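Local coordinates for tudor domain-containing protein 1 (Mus musculus, PDB 4B9W), which acts as a multi-Tudor scaffold that binds arginine-methylated Piwi proteins and supports piRNA-guided repression of transposons in the male germline, here represented by its third extended Tudor domain, at residues M25-S28 against F32-H35; K88-L91 against N95-V98. All coordinates share one frame; numbering follows the deposited sequence.

Interaction 1: M25-S28 against F32-H35; sequences MMYS and FYCH
Just where the first strand turns a corner, Tyr27 brings the edge of its ring against Tyr33, two aromatic side chains meeting obliquely rather than in a stack: CE2 of Tyr27 lies 3.7 Å from CE1 of Tyr33. With CG of Tyr27 set anti to its own carbonyl carbon (chi1 -63°), the ring edge is set beside Tyr33, while its hydroxyl bonds to the carbonyl of Gly104. Ahead of the corner the pairing is regular and antiparallel. Tyr33 N gives a nearly straight bond of 2.7 Å to Met25 O, and Met25 N returns a longer one of 3.3 Å to Tyr33 O. Met25 and Tyr33 share one face of the sheet, their CB atoms 3.9 Å apart; Met26 and Phe32 share the other, SD of Met26 lying 4.2 Å from CB of Phe32. The Phe32 ring meets Phe151 edge-to-face. At the corner, Tyr27 and Ser28 both face the residue before Phe32, a classic beta bulge. Backbone bonds from Met26 and Tyr27 reach the bound MILI peptide, with which Tyr27 also makes a cation-pi contact. This is a bulged beta hairpin of the SN-like part of an extended Tudor domain, at its peptide-binding cleft.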
ATOM      1  N   MET A  25       0.402  -4.326 -15.433  1.00 11.80           N
ATOM      2  CA  MET A  25       1.115  -4.552 -14.183  1.00 12.14           C
ATOM      3  C   MET A  25       0.358  -5.600 -13.378  1.00 12.80           C
ATOM      4  O   MET A  25      -0.856  -5.761 -13.531  1.00 13.09           O
ATOM      5  CB  MET A  25       1.320  -3.225 -13.425  1.00 11.78           C
ATOM      6  CG  MET A  25       2.134  -3.322 -12.127  1.00 11.58           C
ATOM      7  SD  MET A  25       3.876  -3.729 -12.333  1.00 10.92           S
ATOM      8  CE  MET A  25       4.233  -4.407 -10.691  1.00 11.36           C
ATOM      9  N   MET A  26       1.101  -6.362 -12.582  1.00 13.66           N
ATOM     10  CA  MET A  26       0.566  -7.524 -11.905  1.00 14.12           C
ATOM     11  C   MET A  26       1.142  -7.633 -10.505  1.00 13.18           C
ATOM     12  O   MET A  26       2.353  -7.540 -10.312  1.00 12.57           O
ATOM     13  CB  MET A  26       0.939  -8.759 -12.703  1.00 15.81           C
ATOM     14  CG  MET A  26       0.752 -10.073 -11.975  1.00 17.31           C
ATOM     15  SD  MET A  26      -0.919 -10.717 -12.078  1.00 20.49           S
ATOM     16  CE  MET A  26      -0.474 -12.390 -12.517  1.00 17.24           C
ATOM     17  N   TYR A  27       0.256  -7.831  -9.537  1.00 12.36           N
ATOM     18  CA  TYR A  27       0.635  -8.096  -8.166  1.00 11.49           C
ATOM     19  C   TYR A  27      -0.000  -9.370  -7.665  1.00 10.92           C
ATOM     20  O   TYR A  27       0.642 -10.110  -6.927  1.00 10.82           O
ATOM     21  CB  TYR A  27       0.228  -6.939  -7.257  1.00 11.59           C
ATOM     22  CG  TYR A  27       0.899  -5.642  -7.552  1.00 11.83           C
ATOM     23  CD1 TYR A  27       2.141  -5.345  -7.012  1.00 11.85           C
ATOM     24  CD2 TYR A  27       0.297  -4.697  -8.380  1.00 12.22           C
ATOM     25  CE1 TYR A  27       2.758  -4.134  -7.270  1.00 12.13           C
ATOM     26  CE2 TYR A  27       0.914  -3.494  -8.649  1.00 12.21           C
ATOM     27  CZ  TYR A  27       2.138  -3.215  -8.089  1.00 12.01           C
ATOM     28  OH  TYR A  27       2.738  -2.016  -8.367  1.00 11.65           O
ATOM     29  N   SER A  28      -1.263  -9.609  -8.049  1.00 10.50           N
ATOM     30  CA  SER A  28      -2.033 -10.815  -7.662  1.00 10.21           C
ATOM     31  C   SER A  28      -3.298 -10.950  -8.498  1.00  9.99           C
ATOM     32  O   SER A  28      -3.594 -10.085  -9.306  1.00 10.17           O
ATOM     33  CB  SER A  28      -2.438 -10.791  -6.164  1.00 10.10           C
ATOM     34  OG  SER A  28      -3.457  -9.850  -5.881  1.00  9.37           O
ATOM     35  N   PHE A  32      -4.331  -6.291 -10.192  1.00  9.90           N
ATOM     36  CA  PHE A  32      -3.551  -6.174 -11.389  1.00  9.94           C
ATOM     37  C   PHE A  32      -4.068  -5.011 -12.194  1.00  9.93           C
ATOM     38  O   PHE A  32      -5.182  -4.544 -11.978  1.00 10.13           O
ATOM     39  CB  PHE A  32      -3.565  -7.475 -12.208  1.00  9.69           C
ATOM     40  CG  PHE A  32      -4.928  -7.893 -12.685  1.00  9.71           C
ATOM     41  CD1 PHE A  32      -5.813  -8.518 -11.833  1.00  9.72           C
ATOM     42  CD2 PHE A  32      -5.327  -7.655 -14.013  1.00  9.79           C
ATOM     43  CE1 PHE A  32      -7.075  -8.903 -12.273  1.00  9.67           C
ATOM     44  CE2 PHE A  32      -6.578  -8.037 -14.456  1.00  9.76           C
ATOM     45  CZ  PHE A  32      -7.448  -8.675 -13.587  1.00  9.65           C
ATOM     46  N   TYR A  33      -3.240  -4.534 -13.110  1.00  9.76           N
ATOM     47  CA  TYR A  33      -3.535  -3.333 -13.843  1.00  9.76           C
ATOM     48  C   TYR A  33      -3.627  -3.635 -15.323  1.00  9.56           C
ATOM     49  O   TYR A  33      -2.825  -4.404 -15.850  1.00  9.07           O
ATOM     50  CB  TYR A  33      -2.456  -2.288 -13.543  1.00  9.88           C
ATOM     51  CG  TYR A  33      -2.585  -1.760 -12.147  1.00 10.27           C
ATOM     52  CD1 TYR A  33      -2.098  -2.478 -11.063  1.00 10.36           C
ATOM     53  CD2 TYR A  33      -3.247  -0.575 -11.898  1.00 10.45           C
ATOM     54  CE1 TYR A  33      -2.249  -2.012  -9.772  1.00 10.60           C
ATOM     55  CE2 TYR A  33      -3.393  -0.098 -10.606  1.00 10.60           C
ATOM     56  CZ  TYR A  33      -2.899  -0.815  -9.559  1.00 10.62           C
ATOM     57  OH  TYR A  33      -3.046  -0.344  -8.289  1.00 10.51           O
ATOM     58  N   CYS A  34      -4.617  -3.033 -15.981  1.00  9.66           N
ATOM     59  CA  CYS A  34      -4.842  -3.272 -17.402  1.00  9.55           C
ATOM     60  C   CYS A  34      -4.904  -1.975 -18.174  1.00  9.41           C
ATOM     61  O   CYS A  34      -5.389  -0.963 -17.669  1.00  9.03           O
ATOM     62  CB  CYS A  34      -6.164  -4.013 -17.632  1.00  9.84           C
ATOM     63  SG  CYS A  34      -6.230  -5.730 -17.056  1.00 10.49           S
ATOM     64  N   HIS A  35      -4.402  -2.021 -19.403  1.00  9.38           N
ATOM     65  CA  HIS A  35      -4.801  -1.083 -20.419  1.00  9.72           C
ATOM     66  C   HIS A  35      -6.037  -1.620 -21.095  1.00 10.30           C
ATOM     67  O   HIS A  35      -6.039  -2.754 -21.590  1.00 10.07           O
ATOM     68  CB  HIS A  35      -3.708  -0.902 -21.442  1.00  9.66           C
ATOM     69  CG  HIS A  35      -2.479  -0.234 -20.905  1.00  9.30           C
ATOM     70  ND1 HIS A  35      -1.235  -0.548 -21.335  1.00  9.21           N
ATOM     71  CD2 HIS A  35      -2.332   0.748 -19.947  1.00  9.27           C
ATOM     72  CE1 HIS A  35      -0.336   0.207 -20.690  1.00  9.53           C
ATOM     73  NE2 HIS A  35      -1.008   1.003 -19.828  1.00  9.55           N
TER

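Interaction 2: K88-L91 against N95-V98; sequences KEIL and NVKV
Over one face of the Glu89 carboxylate lies the aliphatic chain of Lys97, whose CD stands almost straight above the group, 4.0 Å from Glu89 CD; the other flat group, the Asn95 amide, leads away from the facing strand and bonds through ND2 to Glu108. Glu89 and Lys97 run side by side in the same direction, both extended beyond CG, yet their charged ends do not form a salt bridge, since Glu89 OE1 and Lys97 NZ remain 4.2 Å apart. A water spans them instead, donating to Glu89 OE2 at 2.9 Å and accepting from Lys97 NZ at 3.0 Å. The same OE2 is salt-bridged to a basic side chain of the bound peptide, so two partners grip it. The backbone makes an antiparallel hairpin of the Tudor barrel, disturbed by a classic beta bulge: Lys88 and Glu89 both face Lys97, and Lys97 O accepts from Lys88 N at 2.8 Å and from Glu89 N at 3.1 Å. Lys97 N returns a more bent bond, 143° at the hydrogen, to Glu89 O. Nearer the loop, Leu91 N binds Asn95 O at 2.9 Å, almost along the C=O axis, and Leu91 CD1 touches Lys97 CE. On the face opposite Glu89, CG1 of Val96, anti to its backbone N, comes within 3.3 Å of Glu89 O.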
ATOM      1  N   LYS A  88       2.726   9.384  -4.028  1.00 13.89           N
ATOM      2  CA  LYS A  88       2.106   8.435  -3.125  1.00 14.64           C
ATOM      3  C   LYS A  88       2.699   8.560  -1.717  1.00 14.12           C
ATOM      4  O   LYS A  88       1.957   8.582  -0.732  1.00 13.48           O
ATOM      5  CB  LYS A  88       2.251   7.014  -3.671  1.00 16.21           C
ATOM      6  CG  LYS A  88       1.412   5.995  -2.910  1.00 18.11           C
ATOM      7  CD  LYS A  88       0.806   4.961  -3.837  1.00 20.21           C
ATOM      8  CE  LYS A  88      -0.631   4.614  -3.467  1.00 22.11           C
ATOM      9  NZ  LYS A  88      -0.693   3.324  -2.734  1.00 23.75           N
ATOM     10  N   GLU A  89       4.022   8.678  -1.629  1.00 13.56           N
ATOM     11  CA  GLU A  89       4.694   8.817  -0.337  1.00 13.61           C
ATOM     12  C   GLU A  89       5.864   9.794  -0.370  1.00 12.73           C
ATOM     13  O   GLU A  89       6.536   9.916  -1.387  1.00 11.98           O
ATOM     14  CB  GLU A  89       5.219   7.459   0.126  1.00 14.31           C
ATOM     15  CG  GLU A  89       4.242   6.310  -0.066  1.00 15.22           C
ATOM     16  CD  GLU A  89       4.651   5.075   0.684  1.00 16.15           C
ATOM     17  OE1 GLU A  89       5.698   5.092   1.349  1.00 17.21           O
ATOM     18  OE2 GLU A  89       3.910   4.091   0.634  1.00 18.94           O
ATOM     19  N   ILE A  90       6.100  10.473   0.755  1.00 12.19           N
ATOM     20  CA  ILE A  90       7.325  11.261   0.965  1.00 11.90           C
ATOM     21  C   ILE A  90       8.099  10.662   2.136  1.00 11.76           C
ATOM     22  O   ILE A  90       7.593  10.560   3.279  1.00 10.84           O
ATOM     23  CB  ILE A  90       7.048  12.753   1.231  1.00 11.97           C
ATOM     24  CG1 ILE A  90       6.232  13.348   0.079  1.00 12.34           C
ATOM     25  CG2 ILE A  90       8.347  13.542   1.365  1.00 11.85           C
ATOM     26  CD1 ILE A  90       5.703  14.734   0.357  1.00 12.68           C
ATOM     27  N   LEU A  91       9.338  10.286   1.840  1.00 11.88           N
ATOM     28  CA  LEU A  91      10.151   9.510   2.765  1.00 12.28           C
ATOM     29  C   LEU A  91      11.129  10.436   3.498  1.00 12.10           C
ATOM     30  O   LEU A  91      11.485  11.496   2.972  1.00 11.60           O
ATOM     31  CB  LEU A  91      10.914   8.413   2.016  1.00 12.37           C
ATOM     32  CG  LEU A  91      10.093   7.421   1.201  1.00 12.49           C
ATOM     33  CD1 LEU A  91      11.000   6.590   0.291  1.00 12.49           C
ATOM     34  CD2 LEU A  91       9.320   6.502   2.129  1.00 13.14           C
ATOM     35  N   ASN A  95      13.421  11.399  -0.474  1.00 11.37           N
ATOM     36  CA  ASN A  95      12.888  10.758  -1.688  1.00 11.46           C
ATOM     37  C   ASN A  95      11.387  10.643  -1.641  1.00 11.08           C
ATOM     38  O   ASN A  95      10.779  10.763  -0.578  1.00 11.18           O
ATOM     39  CB  ASN A  95      13.507   9.379  -1.885  1.00 11.92           C
ATOM     40  CG  ASN A  95      14.946   9.466  -2.289  1.00 12.06           C
ATOM     41  OD1 ASN A  95      15.499  10.556  -2.362  1.00 12.80           O
ATOM     42  ND2 ASN A  95      15.565   8.322  -2.541  1.00 12.31           N
ATOM     43  N   VAL A  96      10.800  10.408  -2.805  1.00 10.74           N
ATOM     44  CA  VAL A  96       9.353  10.423  -2.983  1.00 10.59           C
ATOM     45  C   VAL A  96       8.962   9.126  -3.724  1.00 10.77           C
ATOM     46  O   VAL A  96       9.611   8.759  -4.718  1.00 10.85           O
ATOM     47  CB  VAL A  96       8.918  11.675  -3.808  1.00 10.73           C
ATOM     48  CG1 VAL A  96       7.421  11.692  -4.040  1.00 10.50           C
ATOM     49  CG2 VAL A  96       9.339  12.983  -3.130  1.00 10.53           C
ATOM     50  N   LYS A  97       7.939   8.415  -3.238  1.00 10.50           N
ATOM     51  CA  LYS A  97       7.361   7.313  -4.021  1.00 10.44           C
ATOM     52  C   LYS A  97       6.237   7.808  -4.874  1.00  9.80           C
ATOM     53  O   LYS A  97       5.350   8.527  -4.411  1.00  9.61           O
ATOM     54  CB  LYS A  97       6.850   6.170  -3.157  1.00 10.60           C
ATOM     55  CG  LYS A  97       7.974   5.458  -2.460  1.00 10.85           C
ATOM     56  CD  LYS A  97       7.556   4.114  -1.959  1.00 10.83           C
ATOM     57  CE  LYS A  97       8.737   3.463  -1.285  1.00 11.04           C
ATOM     58  NZ  LYS A  97       8.286   2.289  -0.505  1.00 11.29           N
ATOM     59  N   VAL A  98       6.267   7.384  -6.126  1.00  9.32           N
ATOM     60  CA  VAL A  98       5.305   7.824  -7.100  1.00  9.46           C
ATOM     61  C   VAL A  98       4.566   6.635  -7.695  1.00  9.75           C
ATOM     62  O   VAL A  98       5.170   5.585  -7.919  1.00 10.29           O
ATOM     63  CB  VAL A  98       5.985   8.636  -8.214  1.00  9.20           C
ATOM     64  CG1 VAL A  98       6.499   9.937  -7.633  1.00  8.84           C
ATOM     65  CG2 VAL A  98       7.101   7.818  -8.881  1.00  9.05           C
TER
HETATM   66  O   HOH W   1       5.501   1.709   0.456  1.00 22.86           O

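How the interactions relate
Both contacts belong to antiparallel hairpins with a classic beta bulge, yet they hold different elements of one extended Tudor domain. Interaction 1 joins strands 18-26 and 31-36 of the mixed sheet, is wholly buried, and its side-chain contacts are aromatic and sulfur-containing. Interaction 2 joins strands 81-90 and 96-100 of the five-stranded sheet and is partly buried, with a charged pair and a water on one face and apolar residues on the other. Interactions 1 and 2 have centres about 21 Å apart and nearest atoms about 7 Å apart. Backbone bonds to the peptide come from both contacts, joined in interaction 1 by the Tyr27 cation-pi contact and in interaction 2 by the Glu89 salt bridge.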